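Local coordinates for protein adenosylmethionine-8-amino-7-oxononanoate aminotransferase (Methanocaldococcus jannaschii, PDB 6ZHK) that probably transfers the amino group of S-adenosyl-L-methionine to 7-keto-8-aminopelargonic acid, a pyridoxal-phosphate-dependent step of biotin biosynthesis, at residues P110-K115 with K290-D295; Y250-A255 with C283-L288; L56-S61 with K426-R431. All coordinates share one frame; numbering follows the deposited sequence. Where two conformers were deposited one is given.

Interactions 1 and 2 are neighbours, their centres about 11 Å apart, and both use helix 286-291: interaction 2 packs the start of this helix against helix 250-261, and interaction 1 holds its far end to the magnesium-binding loop after helix 96-108. Interaction 3 lies on the opposite side of the chain's centre, its centre about 35 and 32 Å from theirs. Along the chain interaction 3 encloses interaction 1, which in turn encloses interaction 2. This fits a fold type I aminotransferase: interactions 1 and 2 both pack against strand 265-268 of the central seven-stranded sheet, whereas interaction 3 joins N- and C-terminal chain parts in a separate four-stranded sheet.

Interaction 1: P110-K115 with K290-D295; sequences PKHLTK and KLEKPD. With MG (magnesium ion), chain C.
His112 carries this contact, wedging its imidazole against the backbone of 292-294. Its NE2 donates to Pro294 O at 2.8 Å, with a bent N-H...O angle of 138°; the acceptor lies in the plane of the ring, but the donor stands above the plane of the carbonyl. One ring face lies against Glu292, whose CB makes a CH-pi contact 4.2 Å from the ring centroid and whose carbonyl oxygen comes over the same ring, 3.3 Å from CD2. Against the opposite face rests Leu113 CG from the next residue. The first torsion of His112 (chi1 59°) sets CG between its own backbone N and carbonyl carbon, turning the imidazole onto Glu292. Leu113 adds a van der Waals contact, its CD2 methyl lying 3.5 Å from Pro294 O, the oxygen that takes the imidazole N-H.

The backbone on both sides positions these groups. Residues 110-113 form a type I turn, and Pro110 O and Leu113 O both bind the magnesium ion at 2.2 Å, beside a water; Val106 O and Thr109 OG1 add two further ligands. The metal thus ties down the turn from which His112 projects. Across the contact, Glu292 takes positive phi in a Schellman motif that ends helix 286-291, and a cis peptide before Pro294 turns the chain. Lys293 NZ bridges to Asp295 OD1 at 3.1 Å, on the syn side of the carboxylate, while Asp295 OD2 is bonded to Phe265 N.

The contact therefore lies between the loop leading from helix 96-108 into strand 115-119 and the link from helix 286-291 to strand 296-299. Pro294 packs on Phe265 and Leu267 of strand 265-268, and Lys293 touches Ala255 and Lys259 of helix 250-261.

Interaction 2: Y250-A255 with C283-L288; sequences YIEGVA and CDNEEL
Glu252 and Asn285 make the direct polar link between the two helices: Asn285 ND2 donates to Glu252 OE2 at 2.7 Å in a nearly straight bond (166°). The oxygen lies close to the amide plane, yet the amide approaches from above the carboxylate plane, the two groups being turned 70° apart. Glu252 brings its acid group there by a bend at chi2 (92°). The other amide atom, Asn285 OD1, accepts Leu288 N at 2.9 Å, so Asn285 caps the start of helix 286-291 while its amide nitrogen holds the neighbouring helix.

A water supplies the second polar link, donating to Glu252 OE2 and, at 3.1 Å, to Glu287 OE1. OE2 is thereby gripped by two donors. The two acid side chains cross at about a right angle, with Glu287 OE2 lying 3.5 Å from Glu252 CB rather than meeting the other carboxylate.

Apolar contacts complete the interface. Leu288 CD2 presses on Ala255 CB at 3.5 Å, and its other methyl, CD1, touches Ile251 CG2 at 4.0 Å; its two methyls thus reach residues one turn apart on helix 250-261. Ile251 and Ala255 also pack on Phe265 of strand 265-268, and Ile251 reaches Leu267 there.

The chemistry is that of an apolar layer of Leu288, Ile251 and Ala255 toward strand 265-268, beside a polar set that runs from the buried Asn285 to the exposed Glu287. Glu252 OE2 and Glu287 OE1 stay 4.8 Å apart, and the like charges are probably eased by the shared water and by the Asn285 amide.

Interaction 3: L56-S61 with K426-R431; sequences LDAVSS and KGIYMR
Val59 lays its CG2 methyl against the Tyr429 ring, 3.6 Å from CE2, the two side chains crossing at about a right angle. That methyl sits between the backbone N and carbonyl carbon of its own residue (chi1 -70° for CG1), while CG1 meets the backbone of the partner segment, 3.6 Å from Arg431 N, a buried amide with no partner in the model. Asp57 runs alongside Tyr429 and brings OD1 to the ring edge, in plane, 4.0 Å from CD2.

The backbones pair as parallel strands: Leu56 N donates to Gly427 O, Tyr429 N to Leu56 O at 2.9 Å, and Ala58 N to Tyr429 O. Strand 428-429 is thereby added beside 54-57 in a mixed four-stranded sheet. Leu56 and Ile428 share one face, where Ala58 CB also meets Ile428 CG2 at 3.7 Å; helix 447-463 packs on Ile428. Asp57 and Tyr429 share the other face, with Leu47.

The Asp57 carboxylate also holds Ser61, where the chain after the turn is in left-handed backbone conformation, OD1 accepting Ser61 N at 2.7 Å and OD2 the Ser61 hydroxyl at 2.6 Å, both on syn sides; OD2 bonds His69 NE2 too. With an alanine here, the Ser61 N-H and hydroxyl and His69 NE2 would probably lose their acceptors and the tyrosine edge its neighbour. Arg431, just beyond the strand and predicted to bind substrate, reaches Tyr25 O through NH2.

Interaction 1: P110-K115 with K290-D295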
loop_
_atom_site.group_PDB
_atom_site.type_symbol
_atom_site.label_atom_id
_atom_site.label_comp_id
_atom_site.label_asym_id
_atom_site.label_seq_id
_atom_site.Cartn_x
_atom_site.Cartn_y
_atom_site.Cartn_z
ATOM N N PRO A 110 6.796 -12.270 -19.856
ATOM C CA PRO A 110 6.160 -12.828 -21.051
ATOM C C PRO A 110 5.582 -11.760 -21.993
ATOM O O PRO A 110 5.176 -10.639 -21.601
ATOM C CB PRO A 110 5.106 -13.816 -20.500
ATOM C CG PRO A 110 5.772 -14.294 -19.189
ATOM C CD PRO A 110 6.476 -13.041 -18.650
ATOM N N LYS A 111 5.619 -12.169 -23.277
ATOM C CA LYS A 111 5.381 -11.201 -24.320
ATOM C C LYS A 111 3.943 -10.724 -24.361
ATOM O O LYS A 111 3.727 -9.674 -24.932
ATOM C CB LYS A 111 5.834 -11.703 -25.698
ATOM C CG LYS A 111 7.277 -11.292 -26.015
ATOM C CD LYS A 111 8.320 -11.990 -25.141
ATOM C CE LYS A 111 9.131 -11.056 -24.252
ATOM N NZ LYS A 111 9.612 -11.687 -22.988
ATOM N N HIS A 112 2.987 -11.485 -23.807
ATOM C CA HIS A 112 1.603 -11.030 -23.868
ATOM C C HIS A 112 1.346 -10.003 -22.760
ATOM O O HIS A 112 0.270 -9.428 -22.744
ATOM C CB HIS A 112 0.587 -12.169 -23.741
ATOM C CG HIS A 112 0.723 -12.928 -22.464
ATOM N ND1 HIS A 112 1.767 -13.796 -22.246
ATOM C CD2 HIS A 112 -0.029 -12.944 -21.340
ATOM C CE1 HIS A 112 1.677 -14.302 -21.029
ATOM N NE2 HIS A 112 0.584 -13.797 -20.447
ATOM N N LEU A 113 2.324 -9.814 -21.868
ATOM C CA LEU A 113 2.112 -8.831 -20.791
ATOM C C LEU A 113 2.872 -7.561 -21.158
ATOM O O LEU A 113 4.124 -7.516 -21.175
ATOM C CB LEU A 113 2.580 -9.391 -19.441
ATOM C CG LEU A 113 1.897 -10.685 -18.965
ATOM C CD1 LEU A 113 2.623 -11.347 -17.789
ATOM C CD2 LEU A 113 0.446 -10.420 -18.550
ATOM N N THR A 114 2.065 -6.523 -21.447
ATOM C CA THR A 114 2.490 -5.364 -22.207
ATOM C C THR A 114 2.152 -4.062 -21.489
ATOM O O THR A 114 2.454 -2.980 -22.014
ATOM C CB THR A 114 1.786 -5.358 -23.570
ATOM O OG1 THR A 114 0.402 -5.592 -23.332
ATOM C CG2 THR A 114 2.298 -6.454 -24.486
ATOM N N LYS A 115 1.472 -4.130 -20.349
ATOM C CA LYS A 115 1.072 -2.865 -19.705
ATOM C C LYS A 115 1.389 -2.970 -18.216
ATOM O O LYS A 115 1.336 -4.076 -17.673
ATOM C CB LYS A 115 -0.427 -2.633 -19.865
ATOM C CG LYS A 115 -0.851 -2.339 -21.328
ATOM C CD LYS A 115 -0.295 -1.012 -21.799
ATOM C CE LYS A 115 -0.748 -0.617 -23.197
ATOM N NZ LYS A 115 0.132 -1.226 -24.221
ATOM N N LYS A 290 2.718 -19.959 -24.318
ATOM C CA LYS A 290 1.967 -20.331 -25.513
ATOM C C LYS A 290 0.462 -20.051 -25.335
ATOM O O LYS A 290 -0.200 -19.629 -26.278
ATOM C CB LYS A 290 2.301 -21.783 -25.900
ATOM C CG LYS A 290 2.190 -22.084 -27.395
ATOM C CD LYS A 290 0.852 -21.752 -28.089
ATOM C CE LYS A 290 0.953 -21.152 -29.490
ATOM N NZ LYS A 290 2.315 -21.224 -30.084
ATOM N N LEU A 291 -0.060 -20.202 -24.106
ATOM C CA LEU A 291 -1.443 -19.979 -23.724
ATOM C C LEU A 291 -1.722 -18.495 -23.518
ATOM O O LEU A 291 -2.883 -18.109 -23.486
ATOM C CB LEU A 291 -1.760 -20.719 -22.414
ATOM C CG LEU A 291 -1.804 -22.252 -22.513
ATOM C CD1 LEU A 291 -1.849 -22.882 -21.126
ATOM C CD2 LEU A 291 -3.013 -22.693 -23.320
ATOM N N GLU A 292 -0.663 -17.683 -23.517
ATOM C CA GLU A 292 -0.779 -16.265 -23.210
ATOM C C GLU A 292 -1.452 -16.130 -21.845
ATOM O O GLU A 292 -2.328 -15.293 -21.687
ATOM C CB GLU A 292 -1.440 -15.464 -24.352
ATOM C CG GLU A 292 -0.529 -15.439 -25.581
ATOM C CD GLU A 292 -1.118 -14.887 -26.860
ATOM O OE1 GLU A 292 -1.905 -13.947 -26.780
ATOM O OE2 GLU A 292 -0.737 -15.392 -27.935
ATOM N N LYS A 293 -1.021 -16.961 -20.869
ATOM C CA LYS A 293 -1.529 -16.814 -19.509
ATOM C C LYS A 293 -0.345 -16.650 -18.587
ATOM O O LYS A 293 0.755 -17.146 -18.871
ATOM C CB LYS A 293 -2.319 -18.058 -19.121
ATOM C CG LYS A 293 -3.599 -18.214 -19.923
ATOM C CD LYS A 293 -4.664 -17.267 -19.390
ATOM C CE LYS A 293 -5.947 -17.303 -20.185
ATOM N NZ LYS A 293 -5.891 -16.275 -21.259
ATOM N N PRO A 294 -0.480 -15.956 -17.442
ATOM C CA PRO A 294 -1.732 -15.362 -16.990
ATOM C C PRO A 294 -2.089 -14.092 -17.745
ATOM O O PRO A 294 -1.224 -13.444 -18.309
ATOM C CB PRO A 294 -1.369 -14.935 -15.560
ATOM C CG PRO A 294 0.104 -14.523 -15.655
ATOM C CD PRO A 294 0.643 -15.639 -16.578
ATOM N N ASP A 295 -3.356 -13.671 -17.606
ATOM C CA ASP A 295 -3.825 -12.419 -18.160
ATOM C C ASP A 295 -3.337 -11.246 -17.342
ATOM O O ASP A 295 -3.104 -10.162 -17.881
ATOM C CB ASP A 295 -5.360 -12.380 -18.146
ATOM C CG ASP A 295 -5.890 -13.512 -18.992
ATOM O OD1 ASP A 295 -5.785 -13.364 -20.240
ATOM O OD2 ASP A 295 -6.304 -14.539 -18.408
HETATM MG MG MG C . 6.023 -8.631 -21.214
HETATM O O HOH W 1 6.177 -8.112 -23.268
#

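Interaction 2: Y250-A255 with C283-L288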
loop_
_atom_site.group_PDB
_atom_site.type_symbol
_atom_site.label_atom_id
_atom_site.label_comp_id
_atom_site.label_asym_id
_atom_site.label_seq_id
_atom_site.Cartn_x
_atom_site.Cartn_y
_atom_site.Cartn_z
ATOM N N TYR A 250 0.131 -28.081 -12.665
ATOM C CA TYR A 250 -1.116 -27.621 -12.078
ATOM C C TYR A 250 -1.513 -26.261 -12.663
ATOM O O TYR A 250 -2.633 -26.100 -13.158
ATOM C CB TYR A 250 -1.088 -27.657 -10.549
ATOM C CG TYR A 250 -2.394 -27.213 -9.934
ATOM C CD1 TYR A 250 -2.624 -25.864 -9.648
ATOM C CD2 TYR A 250 -3.341 -28.135 -9.522
ATOM C CE1 TYR A 250 -3.786 -25.448 -9.024
ATOM C CE2 TYR A 250 -4.513 -27.737 -8.887
ATOM C CZ TYR A 250 -4.727 -26.387 -8.628
ATOM O OH TYR A 250 -5.878 -25.961 -8.032
ATOM N N ILE A 251 -0.584 -25.292 -12.571
ATOM C CA ILE A 251 -0.817 -23.943 -13.061
ATOM C C ILE A 251 -1.117 -23.974 -14.563
ATOM O O ILE A 251 -2.027 -23.291 -15.047
ATOM C CB ILE A 251 0.375 -23.000 -12.761
ATOM C CG1 ILE A 251 0.782 -22.996 -11.281
ATOM C CG2 ILE A 251 0.084 -21.608 -13.324
ATOM C CD1 ILE A 251 0.118 -21.931 -10.479
ATOM N N GLU A 252 -0.364 -24.799 -15.318
ATOM C CA GLU A 252 -0.610 -24.908 -16.750
ATOM C C GLU A 252 -2.029 -25.404 -17.031
ATOM O O GLU A 252 -2.643 -24.890 -17.925
ATOM C CB GLU A 252 0.408 -25.839 -17.442
ATOM C CG GLU A 252 1.840 -25.328 -17.328
ATOM C CD GLU A 252 2.693 -25.805 -16.150
ATOM O OE1 GLU A 252 2.181 -26.025 -15.018
ATOM O OE2 GLU A 252 3.893 -25.932 -16.349
ATOM N N GLY A 253 -2.520 -26.421 -16.327
ATOM C CA GLY A 253 -3.863 -26.925 -16.597
ATOM C C GLY A 253 -4.926 -25.904 -16.188
ATOM O O GLY A 253 -5.955 -25.744 -16.858
ATOM N N VAL A 254 -4.680 -25.171 -15.095
ATOM C CA VAL A 254 -5.648 -24.137 -14.716
ATOM C C VAL A 254 -5.674 -23.034 -15.779
ATOM O O VAL A 254 -6.722 -22.607 -16.240
ATOM C CB VAL A 254 -5.334 -23.570 -13.318
ATOM C CG1 VAL A 254 -6.143 -22.305 -13.056
ATOM C CG2 VAL A 254 -5.521 -24.595 -12.211
ATOM N N ALA A 255 -4.509 -22.559 -16.179
ATOM C CA ALA A 255 -4.456 -21.547 -17.220
ATOM C C ALA A 255 -5.187 -22.009 -18.474
ATOM O O ALA A 255 -5.865 -21.227 -19.136
ATOM C CB ALA A 255 -3.008 -21.198 -17.499
ATOM N N CYS A 283 5.928 -17.634 -14.304
ATOM C CA CYS A 283 5.241 -17.607 -15.600
ATOM C C CYS A 283 6.186 -17.599 -16.817
ATOM O O CYS A 283 5.683 -17.651 -17.946
ATOM C CB CYS A 283 4.194 -16.494 -15.634
ATOM S SG CYS A 283 4.920 -14.853 -15.627
ATOM N N ASP A 284 7.529 -17.612 -16.611
ATOM C CA ASP A 284 8.484 -17.872 -17.677
ATOM C C ASP A 284 8.497 -19.372 -17.983
ATOM O O ASP A 284 9.440 -20.077 -17.663
ATOM C CB ASP A 284 9.938 -17.538 -17.311
ATOM C CG ASP A 284 10.212 -16.042 -17.249
ATOM O OD1 ASP A 284 9.423 -15.258 -17.844
ATOM O OD2 ASP A 284 11.238 -15.661 -16.636
ATOM N N ASN A 285 7.427 -19.816 -18.580
ATOM C CA ASN A 285 7.076 -21.218 -18.693
ATOM C C ASN A 285 6.597 -21.326 -20.121
ATOM O O ASN A 285 5.782 -20.507 -20.543
ATOM C CB ASN A 285 5.995 -21.516 -17.643
ATOM C CG ASN A 285 5.334 -22.862 -17.788
ATOM O OD1 ASN A 285 4.761 -23.169 -18.824
ATOM N ND2 ASN A 285 5.322 -23.620 -16.720
ATOM N N GLU A 286 7.189 -22.240 -20.908
ATOM C CA GLU A 286 6.841 -22.225 -22.331
ATOM C C GLU A 286 5.360 -22.494 -22.540
ATOM O O GLU A 286 4.750 -21.925 -23.436
ATOM C CB GLU A 286 7.622 -23.246 -23.184
ATOM C CG GLU A 286 8.981 -22.750 -23.676
ATOM C CD GLU A 286 9.162 -21.264 -23.985
ATOM O OE1 GLU A 286 8.399 -20.676 -24.847
ATOM O OE2 GLU A 286 10.079 -20.678 -23.364
ATOM N N GLU A 287 4.783 -23.379 -21.726
ATOM C CA GLU A 287 3.386 -23.706 -21.909
ATOM C C GLU A 287 2.510 -22.489 -21.597
ATOM O O GLU A 287 1.634 -22.136 -22.386
ATOM C CB GLU A 287 3.019 -24.846 -20.968
ATOM C CG GLU A 287 1.602 -25.337 -21.170
ATOM C CD GLU A 287 1.383 -26.802 -20.822
ATOM O OE1 GLU A 287 2.380 -27.519 -20.629
ATOM O OE2 GLU A 287 0.205 -27.207 -20.709
ATOM N N LEU A 288 2.788 -21.825 -20.476
ATOM C CA LEU A 288 2.013 -20.629 -20.130
ATOM C C LEU A 288 2.201 -19.538 -21.173
ATOM O O LEU A 288 1.266 -18.812 -21.550
ATOM C CB LEU A 288 2.512 -20.157 -18.761
ATOM C CG LEU A 288 2.036 -21.013 -17.587
ATOM C CD1 LEU A 288 2.530 -20.394 -16.275
ATOM C CD2 LEU A 288 0.501 -21.071 -17.569
HETATM O O HOH W 2 4.720 -26.849 -18.736
#

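Interaction 3: L56-S61 with K426-R431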
loop_
_atom_site.group_PDB
_atom_site.type_symbol
_atom_site.label_atom_id
_atom_site.label_comp_id
_atom_site.label_asym_id
_atom_site.label_seq_id
_atom_site.Cartn_x
_atom_site.Cartn_y
_atom_site.Cartn_z
ATOM N N LEU A 56 22.539 -14.037 9.904
ATOM C CA LEU A 56 22.279 -14.326 8.506
ATOM C C LEU A 56 20.779 -14.151 8.241
ATOM O O LEU A 56 19.958 -14.762 8.919
ATOM C CB LEU A 56 22.701 -15.774 8.249
ATOM C CG LEU A 56 22.563 -16.296 6.817
ATOM C CD1 LEU A 56 23.477 -15.528 5.873
ATOM C CD2 LEU A 56 22.991 -17.753 6.806
ATOM N N ASP A 57 20.438 -13.421 7.184
ATOM C CA ASP A 57 19.018 -13.145 6.920
ATOM C C ASP A 57 18.409 -14.297 6.103
ATOM O O ASP A 57 18.236 -14.218 4.891
ATOM C CB ASP A 57 18.918 -11.816 6.192
ATOM C CG ASP A 57 17.497 -11.258 6.076
ATOM O OD1 ASP A 57 16.523 -11.964 6.459
ATOM O OD2 ASP A 57 17.403 -10.139 5.583
ATOM N N ALA A 58 18.087 -15.374 6.798
ATOM C CA ALA A 58 17.768 -16.645 6.156
ATOM C C ALA A 58 16.338 -16.595 5.595
ATOM O O ALA A 58 16.014 -17.459 4.788
ATOM C CB ALA A 58 17.922 -17.766 7.179
ATOM N N VAL A 59 15.557 -15.549 5.945
ATOM C CA VAL A 59 14.235 -15.353 5.348
ATOM C C VAL A 59 14.171 -14.091 4.476
ATOM O O VAL A 59 13.068 -13.612 4.109
ATOM C CB VAL A 59 13.097 -15.434 6.383
ATOM C CG1 VAL A 59 12.874 -16.859 6.919
ATOM C CG2 VAL A 59 13.244 -14.412 7.540
ATOM N N SER A 60 15.333 -13.496 4.203
ATOM C CA SER A 60 15.402 -12.321 3.338
ATOM C C SER A 60 14.476 -11.217 3.794
ATOM O O SER A 60 13.861 -10.573 2.955
ATOM C CB SER A 60 15.087 -12.717 1.913
ATOM O OG SER A 60 16.146 -13.521 1.417
ATOM N N SER A 61 14.456 -10.927 5.112
ATOM C CA SER A 61 13.619 -9.823 5.609
ATOM C C SER A 61 12.159 -9.991 5.123
ATOM O O SER A 61 11.485 -9.012 4.773
ATOM C CB SER A 61 14.198 -8.432 5.358
ATOM O OG SER A 61 15.553 -8.314 5.850
ATOM N N LYS A 426 22.856 -19.332 16.902
ATOM C CA LYS A 426 23.870 -19.696 15.927
ATOM C C LYS A 426 24.049 -18.587 14.889
ATOM O O LYS A 426 24.703 -18.817 13.893
ATOM C CB LYS A 426 23.540 -21.046 15.268
ATOM C CG LYS A 426 23.270 -22.181 16.258
ATOM C CD LYS A 426 22.706 -23.423 15.621
ATOM C CE LYS A 426 22.323 -24.480 16.633
ATOM N NZ LYS A 426 23.515 -24.796 17.455
ATOM N N GLY A 427 23.518 -17.382 15.151
ATOM C CA GLY A 427 23.796 -16.261 14.249
ATOM C C GLY A 427 22.930 -16.307 12.974
ATOM O O GLY A 427 23.369 -15.835 11.932
ATOM N N ILE A 428 21.710 -16.881 13.067
ATOM C CA ILE A 428 20.804 -16.981 11.934
ATOM C C ILE A 428 19.416 -16.487 12.339
ATOM O O ILE A 428 18.842 -16.900 13.368
ATOM C CB ILE A 428 20.693 -18.439 11.429
ATOM C CG1 ILE A 428 22.034 -18.953 10.902
ATOM C CG2 ILE A 428 19.518 -18.536 10.395
ATOM C CD1 ILE A 428 22.088 -20.481 10.717
ATOM N N TYR A 429 18.803 -15.664 11.466
ATOM C CA TYR A 429 17.472 -15.144 11.689
ATOM C C TYR A 429 16.551 -15.936 10.766
ATOM O O TYR A 429 16.728 -15.915 9.536
ATOM C CB TYR A 429 17.360 -13.659 11.284
ATOM C CG TYR A 429 15.920 -13.184 11.326
ATOM C CD1 TYR A 429 15.139 -13.334 12.466
ATOM C CD2 TYR A 429 15.364 -12.565 10.220
ATOM C CE1 TYR A 429 13.799 -12.918 12.506
ATOM C CE2 TYR A 429 14.049 -12.113 10.245
ATOM C CZ TYR A 429 13.272 -12.296 11.384
ATOM O OH TYR A 429 11.957 -11.921 11.273
ATOM N N MET A 430 15.577 -16.627 11.367
ATOM C CA MET A 430 14.576 -17.334 10.623
ATOM C C MET A 430 13.221 -17.043 11.261
ATOM O O MET A 430 13.118 -17.115 12.492
ATOM C CB MET A 430 14.904 -18.836 10.686
ATOM C CG MET A 430 13.945 -19.732 9.871
ATOM S SD MET A 430 12.345 -20.122 10.641
ATOM C CE MET A 430 12.743 -21.016 12.153
ATOM N N ARG A 431 12.216 -16.652 10.437
ATOM C CA ARG A 431 10.839 -16.517 10.915
ATOM C C ARG A 431 10.008 -17.697 10.417
ATOM O O ARG A 431 9.868 -17.874 9.212
ATOM C CB ARG A 431 10.151 -15.217 10.452
ATOM C CG ARG A 431 8.761 -15.051 11.054
ATOM C CD ARG A 431 8.147 -13.723 10.636
ATOM N NE ARG A 431 6.756 -13.574 11.041
ATOM C CZ ARG A 431 6.359 -13.056 12.210
ATOM N NH1 ARG A 431 7.241 -12.677 13.150
ATOM N NH2 ARG A 431 5.067 -12.953 12.425
#